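Local atomic coordinates of dTDP-4-amino-4,6-dideoxyglucose formyltransferase (Mycobacterium tuberculosis CAS/NITR204, PDB entry 5VYQ), a protein that probably transfers a formyl group from a reduced-folate donor to the sugar amino group of dTDP-4-amino-4,6-dideoxyglucose. Residues P61-V65 and A66-A70; A91-G95 and V96-N100; G156-Y159 and A160-D164. All coordinates share one frame; numbering follows the deposited sequence. Where two conformers were deposited one is given.

The three contacts are all local, yet each takes its chemistry from its place in the fold. Contact 1, at the surface, starts helix 65-75 with a polar cap. Contact 2, partly buried, turns the chain from helix 90-95 into strand 97-102 on apolar side chains and one bridging water. Their helices pack together: V65 CG1 lies 3.5 Å from L92 CD2, and the centres of the two contacts are about 13 Å apart. Contact 3, also partly buried, is one piece of helix 155-179, across the chain's centre from both, its centre about 28 Å from that of contact 2. There an aromatic ring meets the sugar nucleotide, whereas contact 2 reaches the folate through N100.

Contact 1. Residues P61-V65 and A66-A70; sequences PRCDV and AERVA
The carboxylates of D64 and E67 lie stacked but offset, their planes only 5° apart, with E67 CG over the D64 carboxylate carbon and the E67 carboxylate shifted to one side on the same face, while the backbone N-H of E67 also meets D64 OD1 from above the carboxylate plane rather than within it. This is an N-cap: D64 stands right before helix 65-75, and the bond from E67 N to D64 OD1, 3.2 Å long, ties off an amide in the first turn, where no preceding carbonyl is available. The aspartate reaches it because its CG is anti to the backbone N (chi1 -176°), which swings the carboxylate forward beside the helix start. OD1 carries a second bond, from NE2 of Q86, whose OE1 accepts from the amide of V65; one glutamine thus fixes the cap residue and the residue after it.

E67 runs out extended beyond CG and crosses the D64 side chain at about a right angle, with its CG 3.6 Å from D64 OD2. D64 OD2 and E67 OE2 are 3.8 Å apart, and like charges this close would be expected to repel; the helix start and the amides gathered at OD1 probably offset part of it.

Behind the cap, the apolar side of the turn faces inward, with V65 resting on L27, F88 and L92. Outside it, R68 bends away to a salt bridge with E71, and C63 SG comes within 4.3 Å of R68 CB. The backbone of R68 closes the first turn: its N donates to D64 O at 3.0 Å and, weakly, to V65 O. R68 CG sits 3.3 Å from the same D64 O.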
loop_
_atom_site.group_PDB
_atom_site.type_symbol
_atom_site.label_atom_id
_atom_site.label_comp_id
_atom_site.label_asym_id
_atom_site.label_seq_id
_atom_site.Cartn_x
_atom_site.Cartn_y
_atom_site.Cartn_z
ATOM N N PRO A 61 16.913 14.595 29.324
ATOM C CA PRO A 61 16.913 15.995 29.756
ATOM C C PRO A 61 17.000 16.948 28.586
ATOM O O PRO A 61 17.527 16.585 27.506
ATOM C CB PRO A 61 18.143 16.117 30.654
ATOM C CG PRO A 61 18.985 14.933 30.337
ATOM C CD PRO A 61 18.100 13.861 29.798
ATOM N N ARG A 62 16.431 18.120 28.799
ATOM C CA ARG A 62 16.335 19.134 27.743
ATOM C C ARG A 62 17.364 20.266 27.862
ATOM O O ARG A 62 17.759 20.684 28.964
ATOM C CB ARG A 62 14.925 19.692 27.690
ATOM C CG ARG A 62 13.837 18.644 27.506
ATOM C CD ARG A 62 12.479 19.287 27.358
ATOM N NE ARG A 62 11.511 18.261 26.970
ATOM C CZ ARG A 62 11.251 17.872 25.730
ATOM N NH1 ARG A 62 11.847 18.415 24.679
ATOM N NH2 ARG A 62 10.349 16.920 25.533
ATOM N N CYS A 63 17.788 20.790 26.706
ATOM C CA CYS A 63 18.637 21.961 26.651
ATOM C C CYS A 63 18.202 22.871 25.528
ATOM O O CYS A 63 18.130 22.453 24.361
ATOM C CB CYS A 63 20.080 21.526 26.445
ATOM S SG CYS A 63 21.255 22.894 26.308
ATOM N N ASP A 64 17.868 24.106 25.889
ATOM C CA ASP A 64 17.484 25.112 24.913
ATOM C C ASP A 64 18.781 25.792 24.512
ATOM O O ASP A 64 19.314 26.688 25.179
ATOM C CB ASP A 64 16.474 26.114 25.473
ATOM C CG ASP A 64 16.019 27.100 24.430
ATOM O OD1 ASP A 64 16.834 27.500 23.551
ATOM O OD2 ASP A 64 14.840 27.479 24.519
ATOM N N VAL A 65 19.247 25.404 23.329
ATOM C CA VAL A 65 20.492 25.830 22.790
ATOM C C VAL A 65 20.594 27.338 22.606
ATOM O O VAL A 65 21.638 27.920 22.868
ATOM C CB VAL A 65 20.722 24.988 21.509
ATOM C CG1 VAL A 65 21.648 25.640 20.527
ATOM C CG2 VAL A 65 21.168 23.597 21.907
ATOM N N ALA A 66 19.519 27.968 22.160
ATOM C CA ALA A 66 19.512 29.399 21.970
ATOM C C ALA A 66 19.658 30.146 23.303
ATOM O O ALA A 66 20.352 31.138 23.372
ATOM C CB ALA A 66 18.242 29.820 21.247
ATOM N N GLU A 67 19.007 29.685 24.356
ATOM C CA GLU A 67 19.136 30.366 25.636
ATOM C C GLU A 67 20.480 30.080 26.314
ATOM O O GLU A 67 20.944 30.902 27.101
ATOM C CB GLU A 67 18.017 29.956 26.596
ATOM C CG GLU A 67 16.614 30.242 26.084
ATOM C CD GLU A 67 15.521 29.853 27.072
ATOM O OE1 GLU A 67 14.416 30.444 26.988
ATOM O OE2 GLU A 67 15.740 28.964 27.932
ATOM N N ARG A 68 21.085 28.928 26.029
ATOM C CA ARG A 68 22.238 28.466 26.782
ATOM C C ARG A 68 23.571 28.579 26.042
ATOM O O ARG A 68 24.572 28.021 26.515
ATOM C CB ARG A 68 22.014 27.009 27.200
ATOM C CG ARG A 68 20.825 26.801 28.122
ATOM C CD ARG A 68 21.240 27.032 29.572
ATOM N NE ARG A 68 21.698 28.365 29.927
ATOM C CZ ARG A 68 20.906 29.386 30.258
ATOM N NH1 ARG A 68 19.590 29.273 30.228
ATOM N NH2 ARG A 68 21.439 30.543 30.617
ATOM N N VAL A 69 23.603 29.346 24.955
ATOM C CA VAL A 69 24.800 29.463 24.099
ATOM C C VAL A 69 26.063 29.797 24.884
ATOM O O VAL A 69 27.147 29.179 24.688
ATOM C CB VAL A 69 24.672 30.555 23.004
ATOM C CG1 VAL A 69 25.910 30.585 22.120
ATOM C CG2 VAL A 69 23.436 30.368 22.153
ATOM N N ALA A 70 25.972 30.800 25.762
ATOM C CA ALA A 70 27.163 31.197 26.448
ATOM C C ALA A 70 27.750 30.110 27.337
ATOM O O ALA A 70 28.969 29.919 27.408
ATOM C CB ALA A 70 26.928 32.468 27.244
#

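Contact 2. Residues A91-G95 and V96-N100; sequences ALIDG and VRCVN. With FON (N-{[4-({[(6R)-2-amino-5-formyl-4-oxo-1,4,5,6,7,8-hexahydropteridin-6-yl]methyl}amino)phenyl]carbonyl}-L-glutamic acid), chain C.
L92 and V96 lie side by side and point the same way, with L92 CD1 3.7 Å from V96 CG1. The sulfur of C98 joins them from the strand side, 4.0 Å from L92 CG, and touches I93 as well, 4.2 Å from that residue's CG2, so one thiol fills the angle between two successive helical side chains. L92 leans beyond the turn onto V69 and I72 of helix 65-75, whereas V96 and C98 both rest on V79 of the neighbouring strand; the apolar centre is therefore shared by two helices and the sheet.

Moving outward, the backbone of the turn comes next. V96 holds CG1 between its backbone N and carbonyl carbon (chi1 61°), a position that carries this methyl to 3.4 Å from L92 O. That same carbonyl oxygen accepts two amides, from G95 at 3.1 Å and, weakly, from V96. I93 O serves a different purpose: a water donates to it and accepts from C98 N, spanning the mouth of the turn, where the chain has already turned away from the helix and no direct bond joins the two.

At the far polar end, N100 reaches the bound folinic acid. Its ND2 is 3.0 Å from the formyl oxygen O3, while OD1 takes a hydrogen bond from S81 OG, a second-shell contact that would help fix which way the amide is turned. V99 and R97 meanwhile pair with strand 78-82 through their backbones. This is the helix-to-strand half of a beta-alpha-beta unit, strand 78-82, helix 90-95 and the parallel strand 97-102, within the Rossmann-like sheet of the formyltransferase domain, with a folate-pocket residue carried on the strand.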
loop_
_atom_site.group_PDB
_atom_site.type_symbol
_atom_site.label_atom_id
_atom_site.label_comp_id
_atom_site.label_asym_id
_atom_site.label_seq_id
_atom_site.Cartn_x
_atom_site.Cartn_y
_atom_site.Cartn_z
ATOM N N ALA A 91 26.306 32.465 17.399
ATOM C CA ALA A 91 27.239 32.550 18.525
ATOM C C ALA A 91 27.728 31.164 18.985
ATOM O O ALA A 91 28.836 31.022 19.508
ATOM C CB ALA A 91 26.643 33.308 19.698
ATOM N N LEU A 92 26.905 30.146 18.790
ATOM C CA LEU A 92 27.267 28.812 19.189
ATOM C C LEU A 92 28.228 28.254 18.160
ATOM O O LEU A 92 29.321 27.850 18.524
ATOM C CB LEU A 92 26.043 27.907 19.302
ATOM C CG LEU A 92 26.332 26.442 19.637
ATOM C CD1 LEU A 92 27.084 26.328 20.955
ATOM C CD2 LEU A 92 25.032 25.655 19.725
ATOM N N ILE A 93 27.851 28.305 16.879
ATOM C CA ILE A 93 28.687 27.710 15.857
ATOM C C ILE A 93 30.021 28.447 15.683
ATOM O O ILE A 93 31.024 27.829 15.336
ATOM C CB ILE A 93 27.965 27.546 14.533
ATOM C CG1 ILE A 93 27.530 28.858 13.963
ATOM C CG2 ILE A 93 26.771 26.594 14.671
ATOM C CD1 ILE A 93 27.072 28.730 12.515
ATOM N N ASP A 94 30.011 29.727 15.995
ATOM C CA ASP A 94 31.194 30.558 15.872
ATOM C C ASP A 94 32.112 30.413 17.078
ATOM O O ASP A 94 33.314 30.779 16.947
ATOM C CB ASP A 94 30.866 32.053 15.725
ATOM C CG ASP A 94 30.047 32.425 14.488
ATOM O OD1 ASP A 94 29.948 31.625 13.516
ATOM O OD2 ASP A 94 29.561 33.574 14.480
ATOM N N GLY A 95 31.587 29.903 18.208
ATOM C CA GLY A 95 32.348 29.886 19.470
ATOM C C GLY A 95 32.827 28.529 19.943
ATOM O O GLY A 95 33.619 28.419 20.909
ATOM N N VAL A 96 32.374 27.464 19.286
ATOM C CA VAL A 96 32.849 26.121 19.611
ATOM C C VAL A 96 32.711 25.247 18.361
ATOM O O VAL A 96 31.785 25.484 17.577
ATOM C CB VAL A 96 32.126 25.516 20.816
ATOM C CG1 VAL A 96 30.621 25.375 20.540
ATOM C CG2 VAL A 96 32.830 24.219 21.257
ATOM N N ARG A 97 33.598 24.269 18.207
ATOM C CA ARG A 97 33.491 23.353 17.051
ATOM C C ARG A 97 32.195 22.571 17.149
ATOM O O ARG A 97 31.929 21.916 18.149
ATOM C CB ARG A 97 34.696 22.409 17.012
ATOM C CG ARG A 97 34.776 21.607 15.707
ATOM C CD ARG A 97 36.161 21.016 15.515
ATOM N NE ARG A 97 36.607 20.219 16.666
ATOM C CZ ARG A 97 36.470 18.908 16.794
ATOM N NH1 ARG A 97 36.860 18.301 17.897
ATOM N NH2 ARG A 97 35.941 18.178 15.828
ATOM N N CYS A 98 31.360 22.658 16.105
ATOM C CA CYS A 98 30.093 21.968 16.094
ATOM C C CYS A 98 30.085 21.059 14.864
ATOM O O CYS A 98 30.500 21.463 13.765
ATOM C CB CYS A 98 28.906 22.939 15.988
ATOM S SG CYS A 98 28.688 24.045 17.410
ATOM N N VAL A 99 29.614 19.842 15.071
ATOM C CA VAL A 99 29.598 18.815 14.038
ATOM C C VAL A 99 28.219 18.203 14.009
ATOM O O VAL A 99 27.644 17.907 15.048
ATOM C CB VAL A 99 30.686 17.761 14.358
ATOM C CG1 VAL A 99 30.603 16.529 13.471
ATOM C CG2 VAL A 99 32.047 18.387 14.170
ATOM N N ASN A 100 27.712 17.999 12.797
ATOM C CA ASN A 100 26.425 17.415 12.521
ATOM C C ASN A 100 26.567 16.028 11.919
ATOM O O ASN A 100 27.446 15.785 11.098
ATOM C CB ASN A 100 25.700 18.309 11.513
ATOM C CG ASN A 100 24.248 17.951 11.345
ATOM O OD1 ASN A 100 23.544 17.639 12.313
ATOM N ND2 ASN A 100 23.743 18.091 10.119
HETATM N N1 FON C . 22.238 24.488 12.928
HETATM C C2 FON C . 22.853 25.010 11.873
HETATM N NA2 FON C . 23.338 26.281 11.974
HETATM N N3 FON C . 22.967 24.294 10.743
HETATM C C4 FON C . 22.482 23.035 10.608
HETATM O O4 FON C . 22.639 22.385 9.547
HETATM C C4A FON C . 21.826 22.416 11.772
HETATM N N5 FON C . 21.225 21.146 11.805
HETATM C C6 FON C . 20.137 21.010 12.787
HETATM C C7 FON C . 20.705 21.382 14.159
HETATM N N8 FON C . 21.201 22.734 14.093
HETATM C C8A FON C . 21.748 23.241 12.973
HETATM C C9 FON C . 18.875 21.821 12.416
HETATM N N10 FON C . 18.295 21.268 11.196
HETATM C C11 FON C . 14.880 22.761 9.349
HETATM C C12 FON C . 15.607 21.717 8.777
HETATM C C13 FON C . 16.745 21.235 9.414
HETATM C C14 FON C . 17.161 21.768 10.629
HETATM C C15 FON C . 16.448 22.810 11.212
HETATM C C16 FON C . 15.313 23.302 10.567
HETATM C C FON C . 13.629 23.277 8.626
HETATM O O FON C . 13.114 22.682 7.655
HETATM N N FON C . 13.071 24.397 9.096
HETATM C CA FON C . 11.826 24.964 8.579
HETATM C CB FON C . 10.771 25.162 9.681
HETATM C CG FON C . 10.463 23.810 10.336
HETATM C CD FON C . 9.176 23.702 11.129
HETATM O OE1 FON C . 8.237 24.483 10.866
HETATM O OE2 FON C . 9.079 22.795 11.997
HETATM C CT FON C . 12.131 26.258 7.885
HETATM O O1 FON C . 11.248 26.667 7.093
HETATM O O2 FON C . 13.222 26.839 8.106
HETATM C CP1 FON C . 21.578 20.219 11.018
HETATM O O3 FON C . 21.033 19.121 11.032
HETATM O O HOH W 1 31.048 25.122 14.084
#

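Contact 3. Residues G156-Y159 and A160-D164; sequences GSVY and ARLMD. With 0FX (dTDP-4-amino-4,6-dideoxyglucose), chain D.
With chi1 at -169°, the Y159 ring swings away from its backbone N and stands out from the helix, and M163, one turn on, folds at chi2 and chi3 so that its methyl end curls back over that ring. The pair is a Met-aromatic contact within helix 155-179. M163 CE lies over one face, 4.1 Å from the ring centroid in a CH-pi approach; SD arrives obliquely instead, 36° off the ring normal, and passes 3.6 Å from Y159 OH. The opposite face belongs to the substrate: the deoxyribose carbon C4 of the bound sugar nucleotide sits 3.8 Å above the ring centre. The aromatic plate is thus held between a methyl group of its own helix and the nucleotide sugar, with H225 meeting it at an inclined angle.

Elsewhere round the helix the contacts are those of successive turns. V158 and L162 run side by side, CG1 of the valine 4.0 Å from CG of the leucine, both also touching C147 and Q115. Their backbones are linked by L162 N to V158 O, 2.8 Å, and M163 N bonds Y159 O likewise.

On the outer side, V158 CA lies over one face of the R161 guanidinium, offset toward the rim. NH1 is held by A148 O and a salt bridge to D153, which also takes the hydroxyl of S157.

The ring's polar end completes the site: Y159 OH, which also has a weak bond with ND2 of N30, donates to the diphosphate oxygen O4P of the nucleotide at 2.6 Å.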
loop_
_atom_site.group_PDB
_atom_site.type_symbol
_atom_site.label_atom_id
_atom_site.label_comp_id
_atom_site.label_asym_id
_atom_site.label_seq_id
_atom_site.Cartn_x
_atom_site.Cartn_y
_atom_site.Cartn_z
ATOM N N GLY A 156 10.693 4.493 4.305
ATOM C CA GLY A 156 10.907 3.769 5.556
ATOM C C GLY A 156 12.030 2.748 5.436
ATOM O O GLY A 156 12.861 2.614 6.315
ATOM N N SER A 157 12.086 2.011 4.333
ATOM C CA SER A 157 13.098 0.990 4.187
ATOM C C SER A 157 14.486 1.614 3.989
ATOM O O SER A 157 15.472 1.104 4.523
ATOM C CB SER A 157 12.774 -0.016 3.106
ATOM O OG SER A 157 12.716 0.534 1.802
ATOM N N VAL A 158 14.569 2.705 3.240
ATOM C CA VAL A 158 15.857 3.399 3.062
ATOM C C VAL A 158 16.330 3.976 4.403
ATOM O O VAL A 158 17.493 3.841 4.795
ATOM C CB VAL A 158 15.807 4.488 2.007
ATOM C CG1 VAL A 158 17.106 5.317 2.006
ATOM C CG2 VAL A 158 15.489 3.878 0.644
ATOM N N TYR A 159 15.419 4.596 5.131
ATOM C CA TYR A 159 15.751 5.254 6.393
ATOM C C TYR A 159 16.324 4.254 7.398
ATOM O O TYR A 159 17.294 4.563 8.088
ATOM C CB TYR A 159 14.496 5.902 6.971
ATOM C CG TYR A 159 14.788 6.822 8.128
ATOM C CD1 TYR A 159 15.405 8.036 7.963
ATOM C CD2 TYR A 159 14.513 6.403 9.407
ATOM C CE1 TYR A 159 15.681 8.858 9.058
ATOM C CE2 TYR A 159 14.805 7.181 10.510
ATOM C CZ TYR A 159 15.388 8.410 10.323
ATOM O OH TYR A 159 15.649 9.213 11.390
ATOM N N ALA A 160 15.782 3.050 7.459
ATOM C CA ALA A 160 16.288 2.045 8.368
ATOM C C ALA A 160 17.738 1.722 8.036
ATOM O O ALA A 160 18.589 1.635 8.949
ATOM C CB ALA A 160 15.421 0.804 8.341
ATOM N N ARG A 161 18.069 1.636 6.749
ATOM C CA ARG A 161 19.460 1.434 6.355
ATOM C C ARG A 161 20.314 2.672 6.650
ATOM O O ARG A 161 21.474 2.554 7.078
ATOM C CB ARG A 161 19.581 1.006 4.884
ATOM C CG ARG A 161 18.910 -0.344 4.572
ATOM C CD ARG A 161 19.372 -1.081 3.319
ATOM N NE ARG A 161 19.312 -0.250 2.128
ATOM C CZ ARG A 161 18.205 -0.058 1.423
ATOM N NH1 ARG A 161 18.246 0.747 0.390
ATOM N NH2 ARG A 161 17.050 -0.647 1.779
ATOM N N LEU A 162 19.769 3.870 6.458
ATOM C CA LEU A 162 20.474 5.085 6.864
ATOM C C LEU A 162 20.866 5.114 8.332
ATOM O O LEU A 162 21.985 5.527 8.670
ATOM C CB LEU A 162 19.706 6.368 6.510
ATOM C CG LEU A 162 19.473 6.585 5.031
ATOM C CD1 LEU A 162 18.618 7.839 4.850
ATOM C CD2 LEU A 162 20.742 6.788 4.270
ATOM N N MET A 163 20.008 4.601 9.199
ATOM C CA MET A 163 20.341 4.590 10.625
ATOM C C MET A 163 21.471 3.571 10.868
ATOM O O MET A 163 22.322 3.813 11.738
ATOM C CB MET A 163 19.125 4.264 11.459
ATOM C CG MET A 163 17.988 5.283 11.379
ATOM S SD MET A 163 18.441 6.934 11.879
ATOM C CE MET A 163 19.082 7.610 10.367
ATOM N N ASP A 164 21.508 2.447 10.162
ATOM C CA ASP A 164 22.620 1.491 10.302
ATOM C C ASP A 164 23.912 2.137 9.802
ATOM O O ASP A 164 24.948 1.995 10.432
ATOM C CB ASP A 164 22.387 0.206 9.505
ATOM C CG ASP A 164 21.274 -0.666 10.079
ATOM O OD1 ASP A 164 20.996 -0.588 11.270
ATOM O OD2 ASP A 164 20.670 -1.435 9.316
HETATM O O4P 0FX D . 15.771 11.743 10.721
HETATM P P2 0FX D . 15.370 12.988 11.436
HETATM O O3P 0FX D . 15.752 13.076 12.897
HETATM O O1G 0FX D . 15.964 14.136 10.469
HETATM C C1G 0FX D . 15.412 15.438 10.400
HETATM C C2G 0FX D . 15.847 16.030 9.053
HETATM O O2G 0FX D . 15.383 15.122 8.045
HETATM C C3G 0FX D . 17.383 16.083 8.990
HETATM O O3G 0FX D . 17.851 16.454 7.670
HETATM C C4G 0FX D . 17.893 16.952 10.133
HETATM N N4A 0FX D . 19.373 16.913 10.062
HETATM C C5G 0FX D . 17.363 16.391 11.453
HETATM C C6G 0FX D . 17.611 17.434 12.541
HETATM O O5G 0FX D . 15.935 16.217 11.482
HETATM O OPP 0FX D . 13.792 13.274 11.289
HETATM P P 0FX D . 12.534 12.543 11.990
HETATM O O1P 0FX D . 11.548 13.612 12.259
HETATM O O2P 0FX D . 13.041 11.619 13.068
HETATM O O5 0FX D . 11.938 11.593 10.844
HETATM C C5 0FX D . 12.602 10.421 10.432
HETATM C C4 0FX D . 11.985 9.935 9.134
HETATM O O4 0FX D . 10.632 9.571 9.398
HETATM C C3 0FX D . 11.859 10.952 8.001
HETATM O O3 0FX D . 13.064 11.003 7.228
HETATM C C2 0FX D . 10.703 10.468 7.148
HETATM C C1 0FX D . 9.846 9.860 8.235
HETATM N N11 0FX D . 8.761 10.760 8.642
HETATM C C61 0FX D . 8.747 11.475 9.787
HETATM C C51 0FX D . 7.669 12.273 10.120
HETATM C C5A 0FX D . 7.715 13.089 11.387
HETATM C C21 0FX D . 7.587 10.749 7.893
HETATM O O21 0FX D . 7.562 10.017 6.804
HETATM N N31 0FX D . 6.533 11.515 8.177
HETATM C C41 0FX D . 6.549 12.236 9.321
HETATM O O41 0FX D . 5.458 12.979 9.597
#